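Local coordinates for protein predicted protease of the collagenase family (Methanopyrus kandleri, PDB 5D88) that binds zinc and probably acts as a peptidase of the U32 family, built on a TIM barrel, at residues T142-T147 with T163-L168; R204-H209 with N223-M228; S101-L106 with V126-T131; V46-H51 with Y64-I69. One frame throughout, in Å; residues are numbered along the deposited sequence.

Contact 1. Residues T142-T147 with T163-L168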
loop_
_atom_site.group_PDB
_atom_site.type_symbol
_atom_site.label_atom_id
_atom_site.label_comp_id
_atom_site.label_asym_id
_atom_site.label_seq_id
_atom_site.Cartn_x
_atom_site.Cartn_y
_atom_site.Cartn_z
ATOM N N THR A 142 6.164 -0.706 8.207
ATOM C CA THR A 142 5.332 -0.168 7.128
ATOM C C THR A 142 5.071 -1.177 6.013
ATOM O O THR A 142 4.226 -0.915 5.151
ATOM C CB THR A 142 5.964 1.074 6.522
ATOM O OG1 THR A 142 7.243 0.715 5.979
ATOM C CG2 THR A 142 6.109 2.180 7.593
ATOM N N ALA A 143 5.765 -2.315 6.013
ATOM C CA ALA A 143 5.437 -3.387 5.088
ATOM C C ALA A 143 4.221 -4.203 5.531
ATOM O O ALA A 143 3.759 -5.068 4.770
ATOM C CB ALA A 143 6.639 -4.308 4.916
ATOM N N ALA A 144 3.732 -3.981 6.749
ATOM C CA ALA A 144 2.484 -4.583 7.243
ATOM C C ALA A 144 2.538 -6.114 7.286
ATOM O O ALA A 144 1.571 -6.790 6.943
ATOM C CB ALA A 144 1.290 -4.120 6.415
ATOM N N VAL A 145 3.653 -6.667 7.755
ATOM C CA VAL A 145 3.783 -8.114 7.899
ATOM C C VAL A 145 2.951 -8.555 9.102
ATOM O O VAL A 145 3.299 -8.278 10.251
ATOM C CB VAL A 145 5.242 -8.545 8.054
ATOM C CG1 VAL A 145 5.314 -10.043 8.300
ATOM C CG2 VAL A 145 6.043 -8.189 6.803
ATOM N N ASP A 146 1.863 -9.262 8.847
ATOM C CA ASP A 146 0.963 -9.627 9.931
ATOM C C ASP A 146 0.584 -11.094 9.907
ATOM O O ASP A 146 -0.306 -11.505 10.672
ATOM C CB ASP A 146 -0.292 -8.751 9.899
ATOM C CG ASP A 146 -1.032 -8.808 8.572
ATOM O OD1 ASP A 146 -0.569 -9.493 7.636
ATOM O OD2 ASP A 146 -2.087 -8.133 8.465
ATOM N N THR A 147 1.233 -11.895 9.066
ATOM C CA THR A 147 0.882 -13.294 8.925
ATOM C C THR A 147 2.156 -14.110 8.788
ATOM O O THR A 147 3.190 -13.596 8.343
ATOM C CB THR A 147 0.012 -13.571 7.695
ATOM O OG1 THR A 147 0.750 -13.253 6.523
ATOM C CG2 THR A 147 -1.266 -12.778 7.701
ATOM N N THR A 163 9.941 -6.616 11.414
ATOM C CA THR A 163 9.100 -5.845 12.319
ATOM C C THR A 163 7.653 -6.207 12.004
ATOM O O THR A 163 7.210 -6.059 10.857
ATOM C CB THR A 163 9.321 -4.339 12.140
ATOM O OG1 THR A 163 10.714 -4.035 12.104
ATOM C CG2 THR A 163 8.717 -3.584 13.284
ATOM N N VAL A 164 6.934 -6.736 12.989
ATOM C CA VAL A 164 5.545 -7.097 12.735
ATOM C C VAL A 164 4.692 -5.836 12.628
ATOM O O VAL A 164 5.022 -4.763 13.154
ATOM C CB VAL A 164 4.991 -8.028 13.825
ATOM C CG1 VAL A 164 5.805 -9.312 13.920
ATOM C CG2 VAL A 164 4.919 -7.295 15.177
ATOM N N ASP A 165 3.559 -5.974 11.949
ATOM C CA ASP A 165 2.583 -4.907 12.005
ATOM C C ASP A 165 2.210 -4.652 13.467
ATOM O O ASP A 165 2.017 -5.606 14.238
ATOM C CB ASP A 165 1.331 -5.235 11.196
ATOM C CG ASP A 165 0.317 -4.101 11.248
ATOM O OD1 ASP A 165 0.450 -3.145 10.460
ATOM O OD2 ASP A 165 -0.581 -4.134 12.102
ATOM N N PRO A 166 2.110 -3.390 13.884
ATOM C CA PRO A 166 1.876 -3.095 15.308
ATOM C C PRO A 166 0.603 -3.704 15.884
ATOM O O PRO A 166 0.489 -3.833 17.119
ATOM C CB PRO A 166 1.827 -1.561 15.335
ATOM C CG PRO A 166 2.635 -1.152 14.226
ATOM C CD PRO A 166 2.463 -2.175 13.135
ATOM N N ALA A 167 -0.361 -4.091 15.046
ATOM C CA ALA A 167 -1.548 -4.753 15.574
ATOM C C ALA A 167 -1.206 -6.049 16.293
ATOM O O ALA A 167 -1.998 -6.504 17.122
ATOM C CB ALA A 167 -2.562 -5.027 14.458
ATOM N N LEU A 168 -0.038 -6.629 16.030
ATOM C CA LEU A 168 0.373 -7.884 16.657
ATOM C C LEU A 168 1.192 -7.693 17.927
ATOM O O LEU A 168 1.642 -8.686 18.512
ATOM C CB LEU A 168 1.186 -8.711 15.666
ATOM C CG LEU A 168 0.377 -9.532 14.665
ATOM C CD1 LEU A 168 -0.452 -8.637 13.778
ATOM C CD2 LEU A 168 1.298 -10.388 13.821
HETATM O O HOH W 1 6.039 -5.327 8.662
HETATM O O HOH W 2 -2.640 -6.022 10.350
#
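Asp-165 N donates to Val-145 O at 2.9 Å, and this is the one direct hydrogen bond between 142-147 and 163-168. The bond is nearly straight, 171° at the hydrogen, but it meets the oxygen from above the carbonyl plane. The same oxygen takes a CA-H...O contact from Val-164 CA at 3.6 Å. Water 1 adds a second bridge: it accepts from Val-145 N and donates to Thr-163 O at 2.6 Å. At the other end Leu-168 makes an apolar touch, CD1 3.9 Å from Asp-146 CB, while its CD2 lies against a carbonyl oxygen, Asp-146 O, at 3.7 Å. Beside it, the CB atoms of Asp-146 and Asp-165 also meet. Both segments belong to loops that follow neighbouring parallel strands, 136-139 and 161-163, of the eight-stranded TIM barrel. Each loop leads into the next helix, and Thr-147 N-caps helix 148-157 through Lys-150 N. Asp-165 CG lies opposite the backbone N (chi1 -179°), and OD2 turns back to accept from Ala-167 N at 3.0 Å, an Asx turn. Thr-194 OG1 also bonds OD2, while Phe-195 N bonds OD1, so this buried carboxylate has protein partners at both oxygens. Water 2 donates to Asp-146 OD2 at 2.9 Å and, weakly, to Asp-165 OD2. The OD2 atoms of Asp-146 and Asp-165 are 5.6 Å apart, and repulsion between their charges may be eased in part by the water and by the N-H and hydroxyl at Asp-165. Further out, Val-145 packs on Ala-151 and Phe-154 of helix 148-157, and Leu-168 on Ile-178 of helix 172-181.

Contact 2. Residues R204-H209 with N223-M228. With ZN (zinc ion), chain B; ACT (acetate ion), chain C.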
loop_
_atom_site.group_PDB
_atom_site.type_symbol
_atom_site.label_atom_id
_atom_site.label_comp_id
_atom_site.label_asym_id
_atom_site.label_seq_id
_atom_site.Cartn_x
_atom_site.Cartn_y
_atom_site.Cartn_z
ATOM N N ARG A 204 1.089 6.749 3.920
ATOM C CA ARG A 204 2.495 6.370 3.871
ATOM C C ARG A 204 3.035 6.360 2.449
ATOM O O ARG A 204 4.197 6.712 2.237
ATOM C CB ARG A 204 2.688 5.012 4.520
ATOM C CG ARG A 204 2.444 5.020 5.999
ATOM C CD ARG A 204 2.826 3.692 6.479
ATOM N NE ARG A 204 2.773 3.563 7.913
ATOM C CZ ARG A 204 2.304 2.487 8.525
ATOM N NH1 ARG A 204 1.824 1.453 7.827
ATOM N NH2 ARG A 204 2.327 2.439 9.833
ATOM N N ASN A 205 2.208 5.995 1.463
ATOM C CA ASN A 205 2.616 6.154 0.069
ATOM C C ASN A 205 2.922 7.616 -0.226
ATOM O O ASN A 205 3.915 7.934 -0.892
ATOM C CB ASN A 205 1.514 5.654 -0.875
ATOM C CG ASN A 205 1.460 4.129 -1.015
ATOM O OD1 ASN A 205 2.382 3.391 -0.644
ATOM N ND2 ASN A 205 0.372 3.661 -1.626
ATOM N N LEU A 206 2.063 8.521 0.250
ATOM C CA LEU A 206 2.265 9.949 0.030
ATOM C C LEU A 206 3.581 10.418 0.640
ATOM O O LEU A 206 4.371 11.099 -0.015
ATOM C CB LEU A 206 1.100 10.744 0.620
ATOM C CG LEU A 206 1.188 12.273 0.470
ATOM C CD1 LEU A 206 1.106 12.704 -0.983
ATOM C CD2 LEU A 206 0.092 12.935 1.337
ATOM N N PHE A 207 3.827 10.092 1.910
ATOM C CA PHE A 207 5.073 10.556 2.515
ATOM C C PHE A 207 6.300 9.900 1.869
ATOM O O PHE A 207 7.373 10.503 1.837
ATOM C CB PHE A 207 5.062 10.312 4.020
ATOM C CG PHE A 207 4.422 11.402 4.800
ATOM C CD1 PHE A 207 3.053 11.560 4.779
ATOM C CD2 PHE A 207 5.195 12.287 5.534
ATOM C CE1 PHE A 207 2.442 12.571 5.509
ATOM C CE2 PHE A 207 4.597 13.317 6.281
ATOM C CZ PHE A 207 3.217 13.463 6.258
ATOM N N SER A 208 6.169 8.666 1.378
ATOM C CA SER A 208 7.271 8.000 0.691
ATOM C C SER A 208 7.778 8.856 -0.451
ATOM O O SER A 208 8.983 8.902 -0.721
ATOM C CB SER A 208 6.826 6.635 0.129
ATOM O OG SER A 208 6.512 5.685 1.147
ATOM N N HIS A 209 6.851 9.482 -1.172
ATOM C CA HIS A 209 7.194 10.342 -2.295
ATOM C C HIS A 209 7.644 11.717 -1.827
ATOM O O HIS A 209 8.612 12.277 -2.351
ATOM C CB HIS A 209 5.986 10.484 -3.216
ATOM C CG HIS A 209 5.768 9.324 -4.119
ATOM N ND1 HIS A 209 6.395 9.205 -5.339
ATOM C CD2 HIS A 209 4.960 8.249 -4.005
ATOM C CE1 HIS A 209 5.998 8.088 -5.928
ATOM N NE2 HIS A 209 5.119 7.497 -5.143
ATOM N N ASN A 223 -1.916 17.877 3.222
ATOM C CA ASN A 223 -2.050 16.436 3.425
ATOM C C ASN A 223 -3.530 16.089 3.467
ATOM O O ASN A 223 -4.194 16.397 4.461
ATOM C CB ASN A 223 -1.370 15.989 4.713
ATOM C CG ASN A 223 -1.545 14.480 4.972
ATOM O OD1 ASN A 223 -2.195 13.778 4.206
ATOM N ND2 ASN A 223 -0.938 13.989 6.036
ATOM N N PRO A 224 -4.093 15.469 2.432
ATOM C CA PRO A 224 -5.544 15.239 2.421
ATOM C C PRO A 224 -5.999 14.178 3.402
ATOM O O PRO A 224 -7.202 14.102 3.698
ATOM C CB PRO A 224 -5.817 14.820 0.975
ATOM C CG PRO A 224 -4.526 14.220 0.510
ATOM C CD PRO A 224 -3.435 14.967 1.216
ATOM N N TYR A 225 -5.084 13.355 3.889
ATOM C CA TYR A 225 -5.395 12.275 4.811
ATOM C C TYR A 225 -5.403 12.749 6.254
ATOM O O TYR A 225 -6.022 12.101 7.101
ATOM C CB TYR A 225 -4.376 11.127 4.609
ATOM C CG TYR A 225 -4.298 10.686 3.166
ATOM C CD1 TYR A 225 -5.398 10.136 2.522
ATOM C CD2 TYR A 225 -3.144 10.862 2.426
ATOM C CE1 TYR A 225 -5.347 9.785 1.174
ATOM C CE2 TYR A 225 -3.101 10.501 1.080
ATOM C CZ TYR A 225 -4.208 9.974 0.472
ATOM O OH TYR A 225 -4.158 9.620 -0.859
ATOM N N GLU A 226 -4.781 13.896 6.541
ATOM C CA GLU A 226 -4.680 14.367 7.925
ATOM C C GLU A 226 -6.045 14.589 8.574
ATOM O O GLU A 226 -6.253 14.115 9.707
ATOM C CB GLU A 226 -3.798 15.626 7.926
ATOM C CG GLU A 226 -3.746 16.488 9.195
ATOM C CD GLU A 226 -3.026 15.870 10.390
ATOM O OE1 GLU A 226 -2.027 15.127 10.243
ATOM O OE2 GLU A 226 -3.473 16.193 11.517
ATOM N N PRO A 227 -7.009 15.265 7.945
ATOM C CA PRO A 227 -8.315 15.473 8.597
ATOM C C PRO A 227 -9.240 14.260 8.609
ATOM O O PRO A 227 -10.337 14.345 9.184
ATOM C CB PRO A 227 -8.939 16.599 7.771
ATOM C CG PRO A 227 -8.219 16.612 6.491
ATOM C CD PRO A 227 -6.887 15.997 6.679
ATOM N N MET A 228 -8.847 13.147 7.997
ATOM C CA MET A 228 -9.788 12.051 7.772
ATOM C C MET A 228 -10.091 11.219 9.010
ATOM O O MET A 228 -11.210 10.700 9.121
ATOM C CB MET A 228 -9.258 11.127 6.678
ATOM C CG MET A 228 -9.397 11.698 5.305
ATOM S SD MET A 228 -8.965 10.442 4.069
ATOM C CE MET A 228 -9.102 11.416 2.583
HETATM ZN ZN ZN B . 3.804 6.000 -5.586
HETATM C C ACT C . 4.012 5.234 11.518
HETATM O O ACT C . 3.703 4.063 11.845
HETATM O OXT ACT C . 4.087 5.464 10.288
HETATM C CH3 ACT C . 4.244 6.308 12.544
#
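Leu-206 CD2 is the centre of the tight part. It lies 3.8 Å from Asn-223 OD1, 4.1 Å from Pro-224 CD and 4.0 Å from Tyr-225 CD2, meeting the tyrosine ring at its edge. CG opposite the backbone N (chi1 179°) carries this methyl to the turn. Leu-94 of the second subunit also packs on Leu-206. Pro-224 CG lies over the rim of one ring face. Asn-223 OD1 accepts from Tyr-225 N in an Asx turn. The looser side is Phe-207, partly exposed. Its ring edge meets Asn-223 ND2 at 3.7 Å, the ring and amide planes 68° apart, while ND2 bonds Glu-203. Arg-204 NH2 donates to acetate O at 2.9 Å, and NE bonds OXT weakly; this probable crystallisation ion is also held by His-141 NE2, Ile-193 N and Leu-56 N. A leucine in place of Arg-204 would probably leave the acetate without this positive partner and Ile-193 O without its NH2 donor. His-209 NE2 binds zinc at 2.0 Å, with Cys-88 and with Cys-88 and His-209 of the second subunit. Here the loop before strand 233-234 lies against helix 200-213, beside the second subunit, whose Asp-122 bonds Tyr-225 OH.

Contact 3. Residues S101-L106 with V126-T131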
loop_
_atom_site.group_PDB
_atom_site.type_symbol
_atom_site.label_atom_id
_atom_site.label_comp_id
_atom_site.label_asym_id
_atom_site.label_seq_id
_atom_site.Cartn_x
_atom_site.Cartn_y
_atom_site.Cartn_z
ATOM N N SER A 101 20.783 3.548 -9.819
ATOM C CA SER A 101 20.396 4.524 -8.794
ATOM C C SER A 101 20.265 3.868 -7.437
ATOM O O SER A 101 20.678 4.436 -6.419
ATOM C CB SER A 101 19.069 5.200 -9.142
ATOM O OG SER A 101 19.203 5.971 -10.313
ATOM N N LEU A 102 19.647 2.690 -7.403
ATOM C CA LEU A 102 19.474 1.968 -6.150
ATOM C C LEU A 102 20.819 1.574 -5.564
ATOM O O LEU A 102 21.068 1.761 -4.372
ATOM C CB LEU A 102 18.604 0.735 -6.384
ATOM C CG LEU A 102 18.427 -0.191 -5.189
ATOM C CD1 LEU A 102 17.828 0.584 -3.992
ATOM C CD2 LEU A 102 17.551 -1.354 -5.579
ATOM N N ARG A 103 21.709 1.027 -6.393
ATOM C CA ARG A 103 23.008 0.620 -5.882
ATOM C C ARG A 103 23.796 1.826 -5.399
ATOM O O ARG A 103 24.528 1.737 -4.410
ATOM C CB ARG A 103 23.798 -0.142 -6.953
ATOM C CG ARG A 103 23.162 -1.443 -7.404
ATOM C CD ARG A 103 23.128 -2.476 -6.285
ATOM N NE ARG A 103 24.455 -2.662 -5.716
ATOM C CZ ARG A 103 25.338 -3.559 -6.142
ATOM N NH1 ARG A 103 25.039 -4.398 -7.128
ATOM N NH2 ARG A 103 26.526 -3.627 -5.570
ATOM N N SER A 104 23.676 2.967 -6.089
ATOM C CA SER A 104 24.353 4.168 -5.609
ATOM C C SER A 104 23.873 4.551 -4.216
ATOM O O SER A 104 24.673 4.939 -3.354
ATOM C CB SER A 104 24.126 5.329 -6.562
ATOM O OG SER A 104 24.962 6.379 -6.179
ATOM N N THR A 105 22.563 4.480 -3.994
ATOM C CA THR A 105 21.989 4.784 -2.682
ATOM C C THR A 105 22.486 3.805 -1.620
ATOM O O THR A 105 22.904 4.211 -0.529
ATOM C CB THR A 105 20.462 4.766 -2.779
ATOM O OG1 THR A 105 20.035 5.829 -3.632
ATOM C CG2 THR A 105 19.788 4.959 -1.404
ATOM N N LEU A 106 22.463 2.506 -1.923
ATOM C CA LEU A 106 22.917 1.545 -0.930
ATOM C C LEU A 106 24.411 1.682 -0.670
ATOM O O LEU A 106 24.847 1.506 0.468
ATOM C CB LEU A 106 22.556 0.130 -1.364
ATOM C CG LEU A 106 21.053 -0.053 -1.582
ATOM C CD1 LEU A 106 20.750 -1.454 -2.029
ATOM C CD2 LEU A 106 20.274 0.283 -0.336
ATOM N N VAL A 126 14.793 -5.392 -0.173
ATOM C CA VAL A 126 15.208 -6.494 0.693
ATOM C C VAL A 126 16.121 -7.428 -0.077
ATOM O O VAL A 126 17.192 -7.826 0.393
ATOM C CB VAL A 126 13.976 -7.251 1.236
ATOM C CG1 VAL A 126 14.395 -8.511 1.991
ATOM C CG2 VAL A 126 13.134 -6.352 2.151
ATOM N N GLU A 127 15.689 -7.802 -1.275
ATOM C CA GLU A 127 16.429 -8.775 -2.067
ATOM C C GLU A 127 17.800 -8.236 -2.475
ATOM O O GLU A 127 18.817 -8.939 -2.373
ATOM C CB GLU A 127 15.583 -9.156 -3.285
ATOM C CG GLU A 127 16.005 -10.395 -4.008
ATOM C CD GLU A 127 14.975 -10.779 -5.058
ATOM O OE1 GLU A 127 14.492 -9.878 -5.788
ATOM O OE2 GLU A 127 14.626 -11.967 -5.129
ATOM N N VAL A 128 17.849 -6.999 -2.962
ATOM C CA VAL A 128 19.126 -6.437 -3.401
ATOM C C VAL A 128 20.071 -6.272 -2.217
ATOM O O VAL A 128 21.264 -6.595 -2.314
ATOM C CB VAL A 128 18.906 -5.099 -4.135
ATOM C CG1 VAL A 128 20.239 -4.459 -4.486
ATOM C CG2 VAL A 128 18.089 -5.292 -5.419
ATOM N N LEU A 129 19.563 -5.750 -1.089
ATOM C CA LEU A 129 20.397 -5.571 0.100
ATOM C C LEU A 129 20.972 -6.889 0.577
ATOM O O LEU A 129 22.169 -6.984 0.873
ATOM C CB LEU A 129 19.596 -4.928 1.239
ATOM C CG LEU A 129 19.595 -3.425 1.234
ATOM C CD1 LEU A 129 18.455 -2.941 2.129
ATOM C CD2 LEU A 129 20.969 -2.883 1.707
ATOM N N ALA A 130 20.130 -7.922 0.666
ATOM C CA ALA A 130 20.589 -9.210 1.187
ATOM C C ALA A 130 21.596 -9.872 0.252
ATOM O O ALA A 130 22.529 -10.540 0.706
ATOM C CB ALA A 130 19.399 -10.134 1.405
ATOM N N THR A 131 21.398 -9.723 -1.053
ATOM C CA THR A 131 22.263 -10.369 -2.030
ATOM C C THR A 131 23.608 -9.664 -2.168
ATOM O O THR A 131 24.647 -10.327 -2.245
ATOM C CB THR A 131 21.547 -10.438 -3.372
ATOM O OG1 THR A 131 20.389 -11.260 -3.219
ATOM C CG2 THR A 131 22.426 -11.064 -4.423
#
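Leu-106 and Val-128 lead the apolar packing between helices 98-113 and 123-132. Leu-106 reaches across with both methyls: CD1 lies 3.9 Å from Val-128 CG1, and CD2 lies 3.8 Å from Leu-129 CD2. Its CG sits beside the backbone N, and chi2 of 179° sends CD1 straight out to Val-128 CG1, leaving CD2 turned to Leu-129. Val-128 divides its branches. CG1 is shared by Leu-106 CD1 and Arg-103 CD, whereas CG2 meets Leu-102 CD2 tip to tip at 4.0 Å. An alanine in place of Leu-106 is likely to open a gap beside Val-128 CG1 and Leu-129 CD2. The segment axes cross at -56° and stay 11.3 Å apart at their closest, a spacing filled by the leucine side chains and by Arg-103 CD meeting Val-128 and Leu-129.

A mixed contact comes from Arg-103. Its chain bends at chi2 and chi3, bringing CD to 3.9 Å from Val-128 CG1. The polar end goes elsewhere: NE bonds Tyr-133 OH and NH1 bonds Tyr-99 OH. Arg-103 also touches Glu-132, farther along helix 123-132.

These helices flank strand 117-120 of the TIM barrel, and Leu-129 also packs on Val-118 and Val-120. Between 101-106 and 126-131 the chemistry is all van der Waals contact of aliphatic groups, so the fit depends on shape and on burial of methyls from water.

Contact 4. Residues V46-H51 with Y64-I69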
loop_
_atom_site.group_PDB
_atom_site.type_symbol
_atom_site.label_atom_id
_atom_site.label_comp_id
_atom_site.label_asym_id
_atom_site.label_seq_id
_atom_site.Cartn_x
_atom_site.Cartn_y
_atom_site.Cartn_z
ATOM N N VAL A 46 17.727 6.092 12.103
ATOM C CA VAL A 46 17.762 7.462 11.617
ATOM C C VAL A 46 17.149 7.506 10.219
ATOM O O VAL A 46 17.572 6.757 9.323
ATOM C CB VAL A 46 19.194 8.039 11.630
ATOM C CG1 VAL A 46 20.131 7.222 10.795
ATOM C CG2 VAL A 46 19.202 9.471 11.164
ATOM N N PRO A 47 16.137 8.340 9.988
ATOM C CA PRO A 47 15.539 8.445 8.648
ATOM C C PRO A 47 16.528 9.028 7.664
ATOM O O PRO A 47 17.105 10.092 7.918
ATOM C CB PRO A 47 14.355 9.405 8.853
ATOM C CG PRO A 47 14.158 9.480 10.283
ATOM C CD PRO A 47 15.472 9.238 10.939
ATOM N N VAL A 48 16.675 8.365 6.519
ATOM C CA VAL A 48 17.485 8.925 5.440
ATOM C C VAL A 48 16.495 9.521 4.448
ATOM O O VAL A 48 16.177 8.945 3.402
ATOM C CB VAL A 48 18.462 7.906 4.825
ATOM C CG1 VAL A 48 19.605 7.651 5.818
ATOM C CG2 VAL A 48 17.778 6.600 4.447
ATOM N N THR A 49 16.020 10.707 4.808
ATOM C CA THR A 49 14.828 11.308 4.232
ATOM C C THR A 49 14.826 11.317 2.716
ATOM O O THR A 49 13.835 10.927 2.085
ATOM C CB THR A 49 14.725 12.719 4.783
ATOM O OG1 THR A 49 14.827 12.632 6.215
ATOM C CG2 THR A 49 13.423 13.357 4.373
ATOM N N GLU A 50 15.894 11.829 2.114
ATOM C CA GLU A 50 15.882 12.066 0.683
ATOM C C GLU A 50 15.878 10.772 -0.132
ATOM O O GLU A 50 15.693 10.839 -1.341
ATOM C CB GLU A 50 17.075 12.949 0.290
ATOM C CG GLU A 50 18.433 12.271 0.336
ATOM C CD GLU A 50 19.512 13.032 -0.434
ATOM O OE1 GLU A 50 19.477 13.074 -1.682
ATOM O OE2 GLU A 50 20.418 13.585 0.206
ATOM N N HIS A 51 16.010 9.610 0.499
ATOM C CA HIS A 51 15.897 8.338 -0.184
ATOM C C HIS A 51 14.552 7.651 0.000
ATOM O O HIS A 51 14.349 6.566 -0.563
ATOM C CB HIS A 51 17.044 7.452 0.258
ATOM C CG HIS A 51 18.360 8.015 -0.155
ATOM N ND1 HIS A 51 19.362 8.335 0.735
ATOM C CD2 HIS A 51 18.807 8.384 -1.376
ATOM C CE1 HIS A 51 20.387 8.842 0.071
ATOM N NE2 HIS A 51 20.076 8.883 -1.211
ATOM N N TYR A 64 22.615 16.700 5.782
ATOM C CA TYR A 64 23.746 17.093 6.623
ATOM C C TYR A 64 23.486 16.741 8.080
ATOM O O TYR A 64 24.427 16.439 8.820
ATOM C CB TYR A 64 24.068 18.585 6.477
ATOM C CG TYR A 64 23.159 19.485 7.273
ATOM C CD1 TYR A 64 23.457 19.810 8.595
ATOM C CD2 TYR A 64 21.991 19.996 6.714
ATOM C CE1 TYR A 64 22.623 20.624 9.338
ATOM C CE2 TYR A 64 21.145 20.813 7.453
ATOM C CZ TYR A 64 21.469 21.123 8.764
ATOM O OH TYR A 64 20.638 21.933 9.509
ATOM N N GLU A 65 22.218 16.732 8.497
ATOM C CA GLU A 65 21.883 16.337 9.864
ATOM C C GLU A 65 22.083 14.848 10.076
ATOM O O GLU A 65 22.567 14.426 11.131
ATOM C CB GLU A 65 20.437 16.667 10.183
ATOM C CG GLU A 65 20.062 18.098 10.152
ATOM C CD GLU A 65 18.598 18.252 10.505
ATOM O OE1 GLU A 65 18.276 18.152 11.710
ATOM O OE2 GLU A 65 17.771 18.404 9.575
ATOM N N VAL A 66 21.658 14.038 9.110
ATOM C CA VAL A 66 21.853 12.594 9.191
ATOM C C VAL A 66 23.319 12.273 9.454
ATOM O O VAL A 66 23.651 11.445 10.311
ATOM C CB VAL A 66 21.348 11.926 7.904
ATOM C CG1 VAL A 66 21.728 10.446 7.864
ATOM C CG2 VAL A 66 19.851 12.104 7.809
ATOM N N GLU A 67 24.220 12.930 8.723
ATOM C CA GLU A 67 25.633 12.594 8.845
ATOM C C GLU A 67 26.172 12.976 10.218
ATOM O O GLU A 67 26.955 12.225 10.815
ATOM C CB GLU A 67 26.400 13.257 7.704
ATOM C CG GLU A 67 25.955 12.637 6.366
ATOM C CD GLU A 67 26.569 13.265 5.125
ATOM O OE1 GLU A 67 27.284 14.288 5.239
ATOM O OE2 GLU A 67 26.321 12.718 4.020
ATOM N N ASP A 68 25.719 14.110 10.753
ATOM C CA ASP A 68 26.078 14.508 12.109
ATOM C C ASP A 68 25.535 13.522 13.147
ATOM O O ASP A 68 26.248 13.133 14.082
ATOM C CB ASP A 68 25.546 15.919 12.356
ATOM C CG ASP A 68 26.024 16.503 13.656
ATOM O OD1 ASP A 68 27.209 16.308 14.011
ATOM O OD2 ASP A 68 25.208 17.170 14.319
ATOM N N ILE A 69 24.277 13.108 12.999
ATOM C CA ILE A 69 23.676 12.151 13.930
ATOM C C ILE A 69 24.480 10.862 13.959
ATOM O O ILE A 69 24.733 10.287 15.027
ATOM C CB ILE A 69 22.217 11.872 13.537
ATOM C CG1 ILE A 69 21.337 13.091 13.837
ATOM C CG2 ILE A 69 21.677 10.615 14.266
ATOM C CD1 ILE A 69 20.013 13.048 13.072
#
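Val-66 CG2 turns to the backbone of 46-51 and comes to 3.4 Å from Pro-47 O. CG1 points another way, to Val-46 CG2 at 4.3 Å. The first torsion explains the split: CG1 lies opposite the backbone N (chi1 171°), and CG2 stands beside that nitrogen. Val-46 and Ile-69 slide past one another in opposite directions, with Val-46 CG2 4.1 Å from both CG2 and CD1 of Ile-69. This one methyl thus touches both helix residues. Val-48 has two conformers. In the one described, its CG1 lies 4.1 Å from Val-66 CG1 and the side chains cross at about a right angle, but this contact is less certain.

Strand 43-47 and helix 63-75 are the first two elements of a beta-alpha-beta unit completed by strand 79-83, the repeating pattern of the TIM barrel. Val-46 and Val-48 make backbone bonds to that third strand, and Val-46 packs on Val-80. On the helix side, Val-66 also touches Leu-113 of helix 98-113. All five touching residues are buried. Between 46-51 and 64-69 the contact is therefore methyl packing, with one carbonyl oxygen against a methyl; a polar bond, Glu-50 OE2 with Thr-63 OG1, lies just beyond.

All four contacts are largely buried, but their places in the barrel differ. Contacts 3 and 4 are apolar and lie in its shell: contact 4 seats a helix on its own strand, contact 3 sets two helices side by side. They touch where Thr-105 CG2 meets His-51 CD2 at 3.6 Å. Contact 1 joins loops after adjacent strands and is the most polar across its segments, with a backbone bond and waters. Contact 2, its centre about 19 Å from the chain centre, is also mainly apolar across its segments; its polar chemistry is at the zinc and acetate. Contacts 1 and 2 meet through Thr-142 CG2 and Arg-204 NE, 3.6 Å apart, and both touch the second subunit.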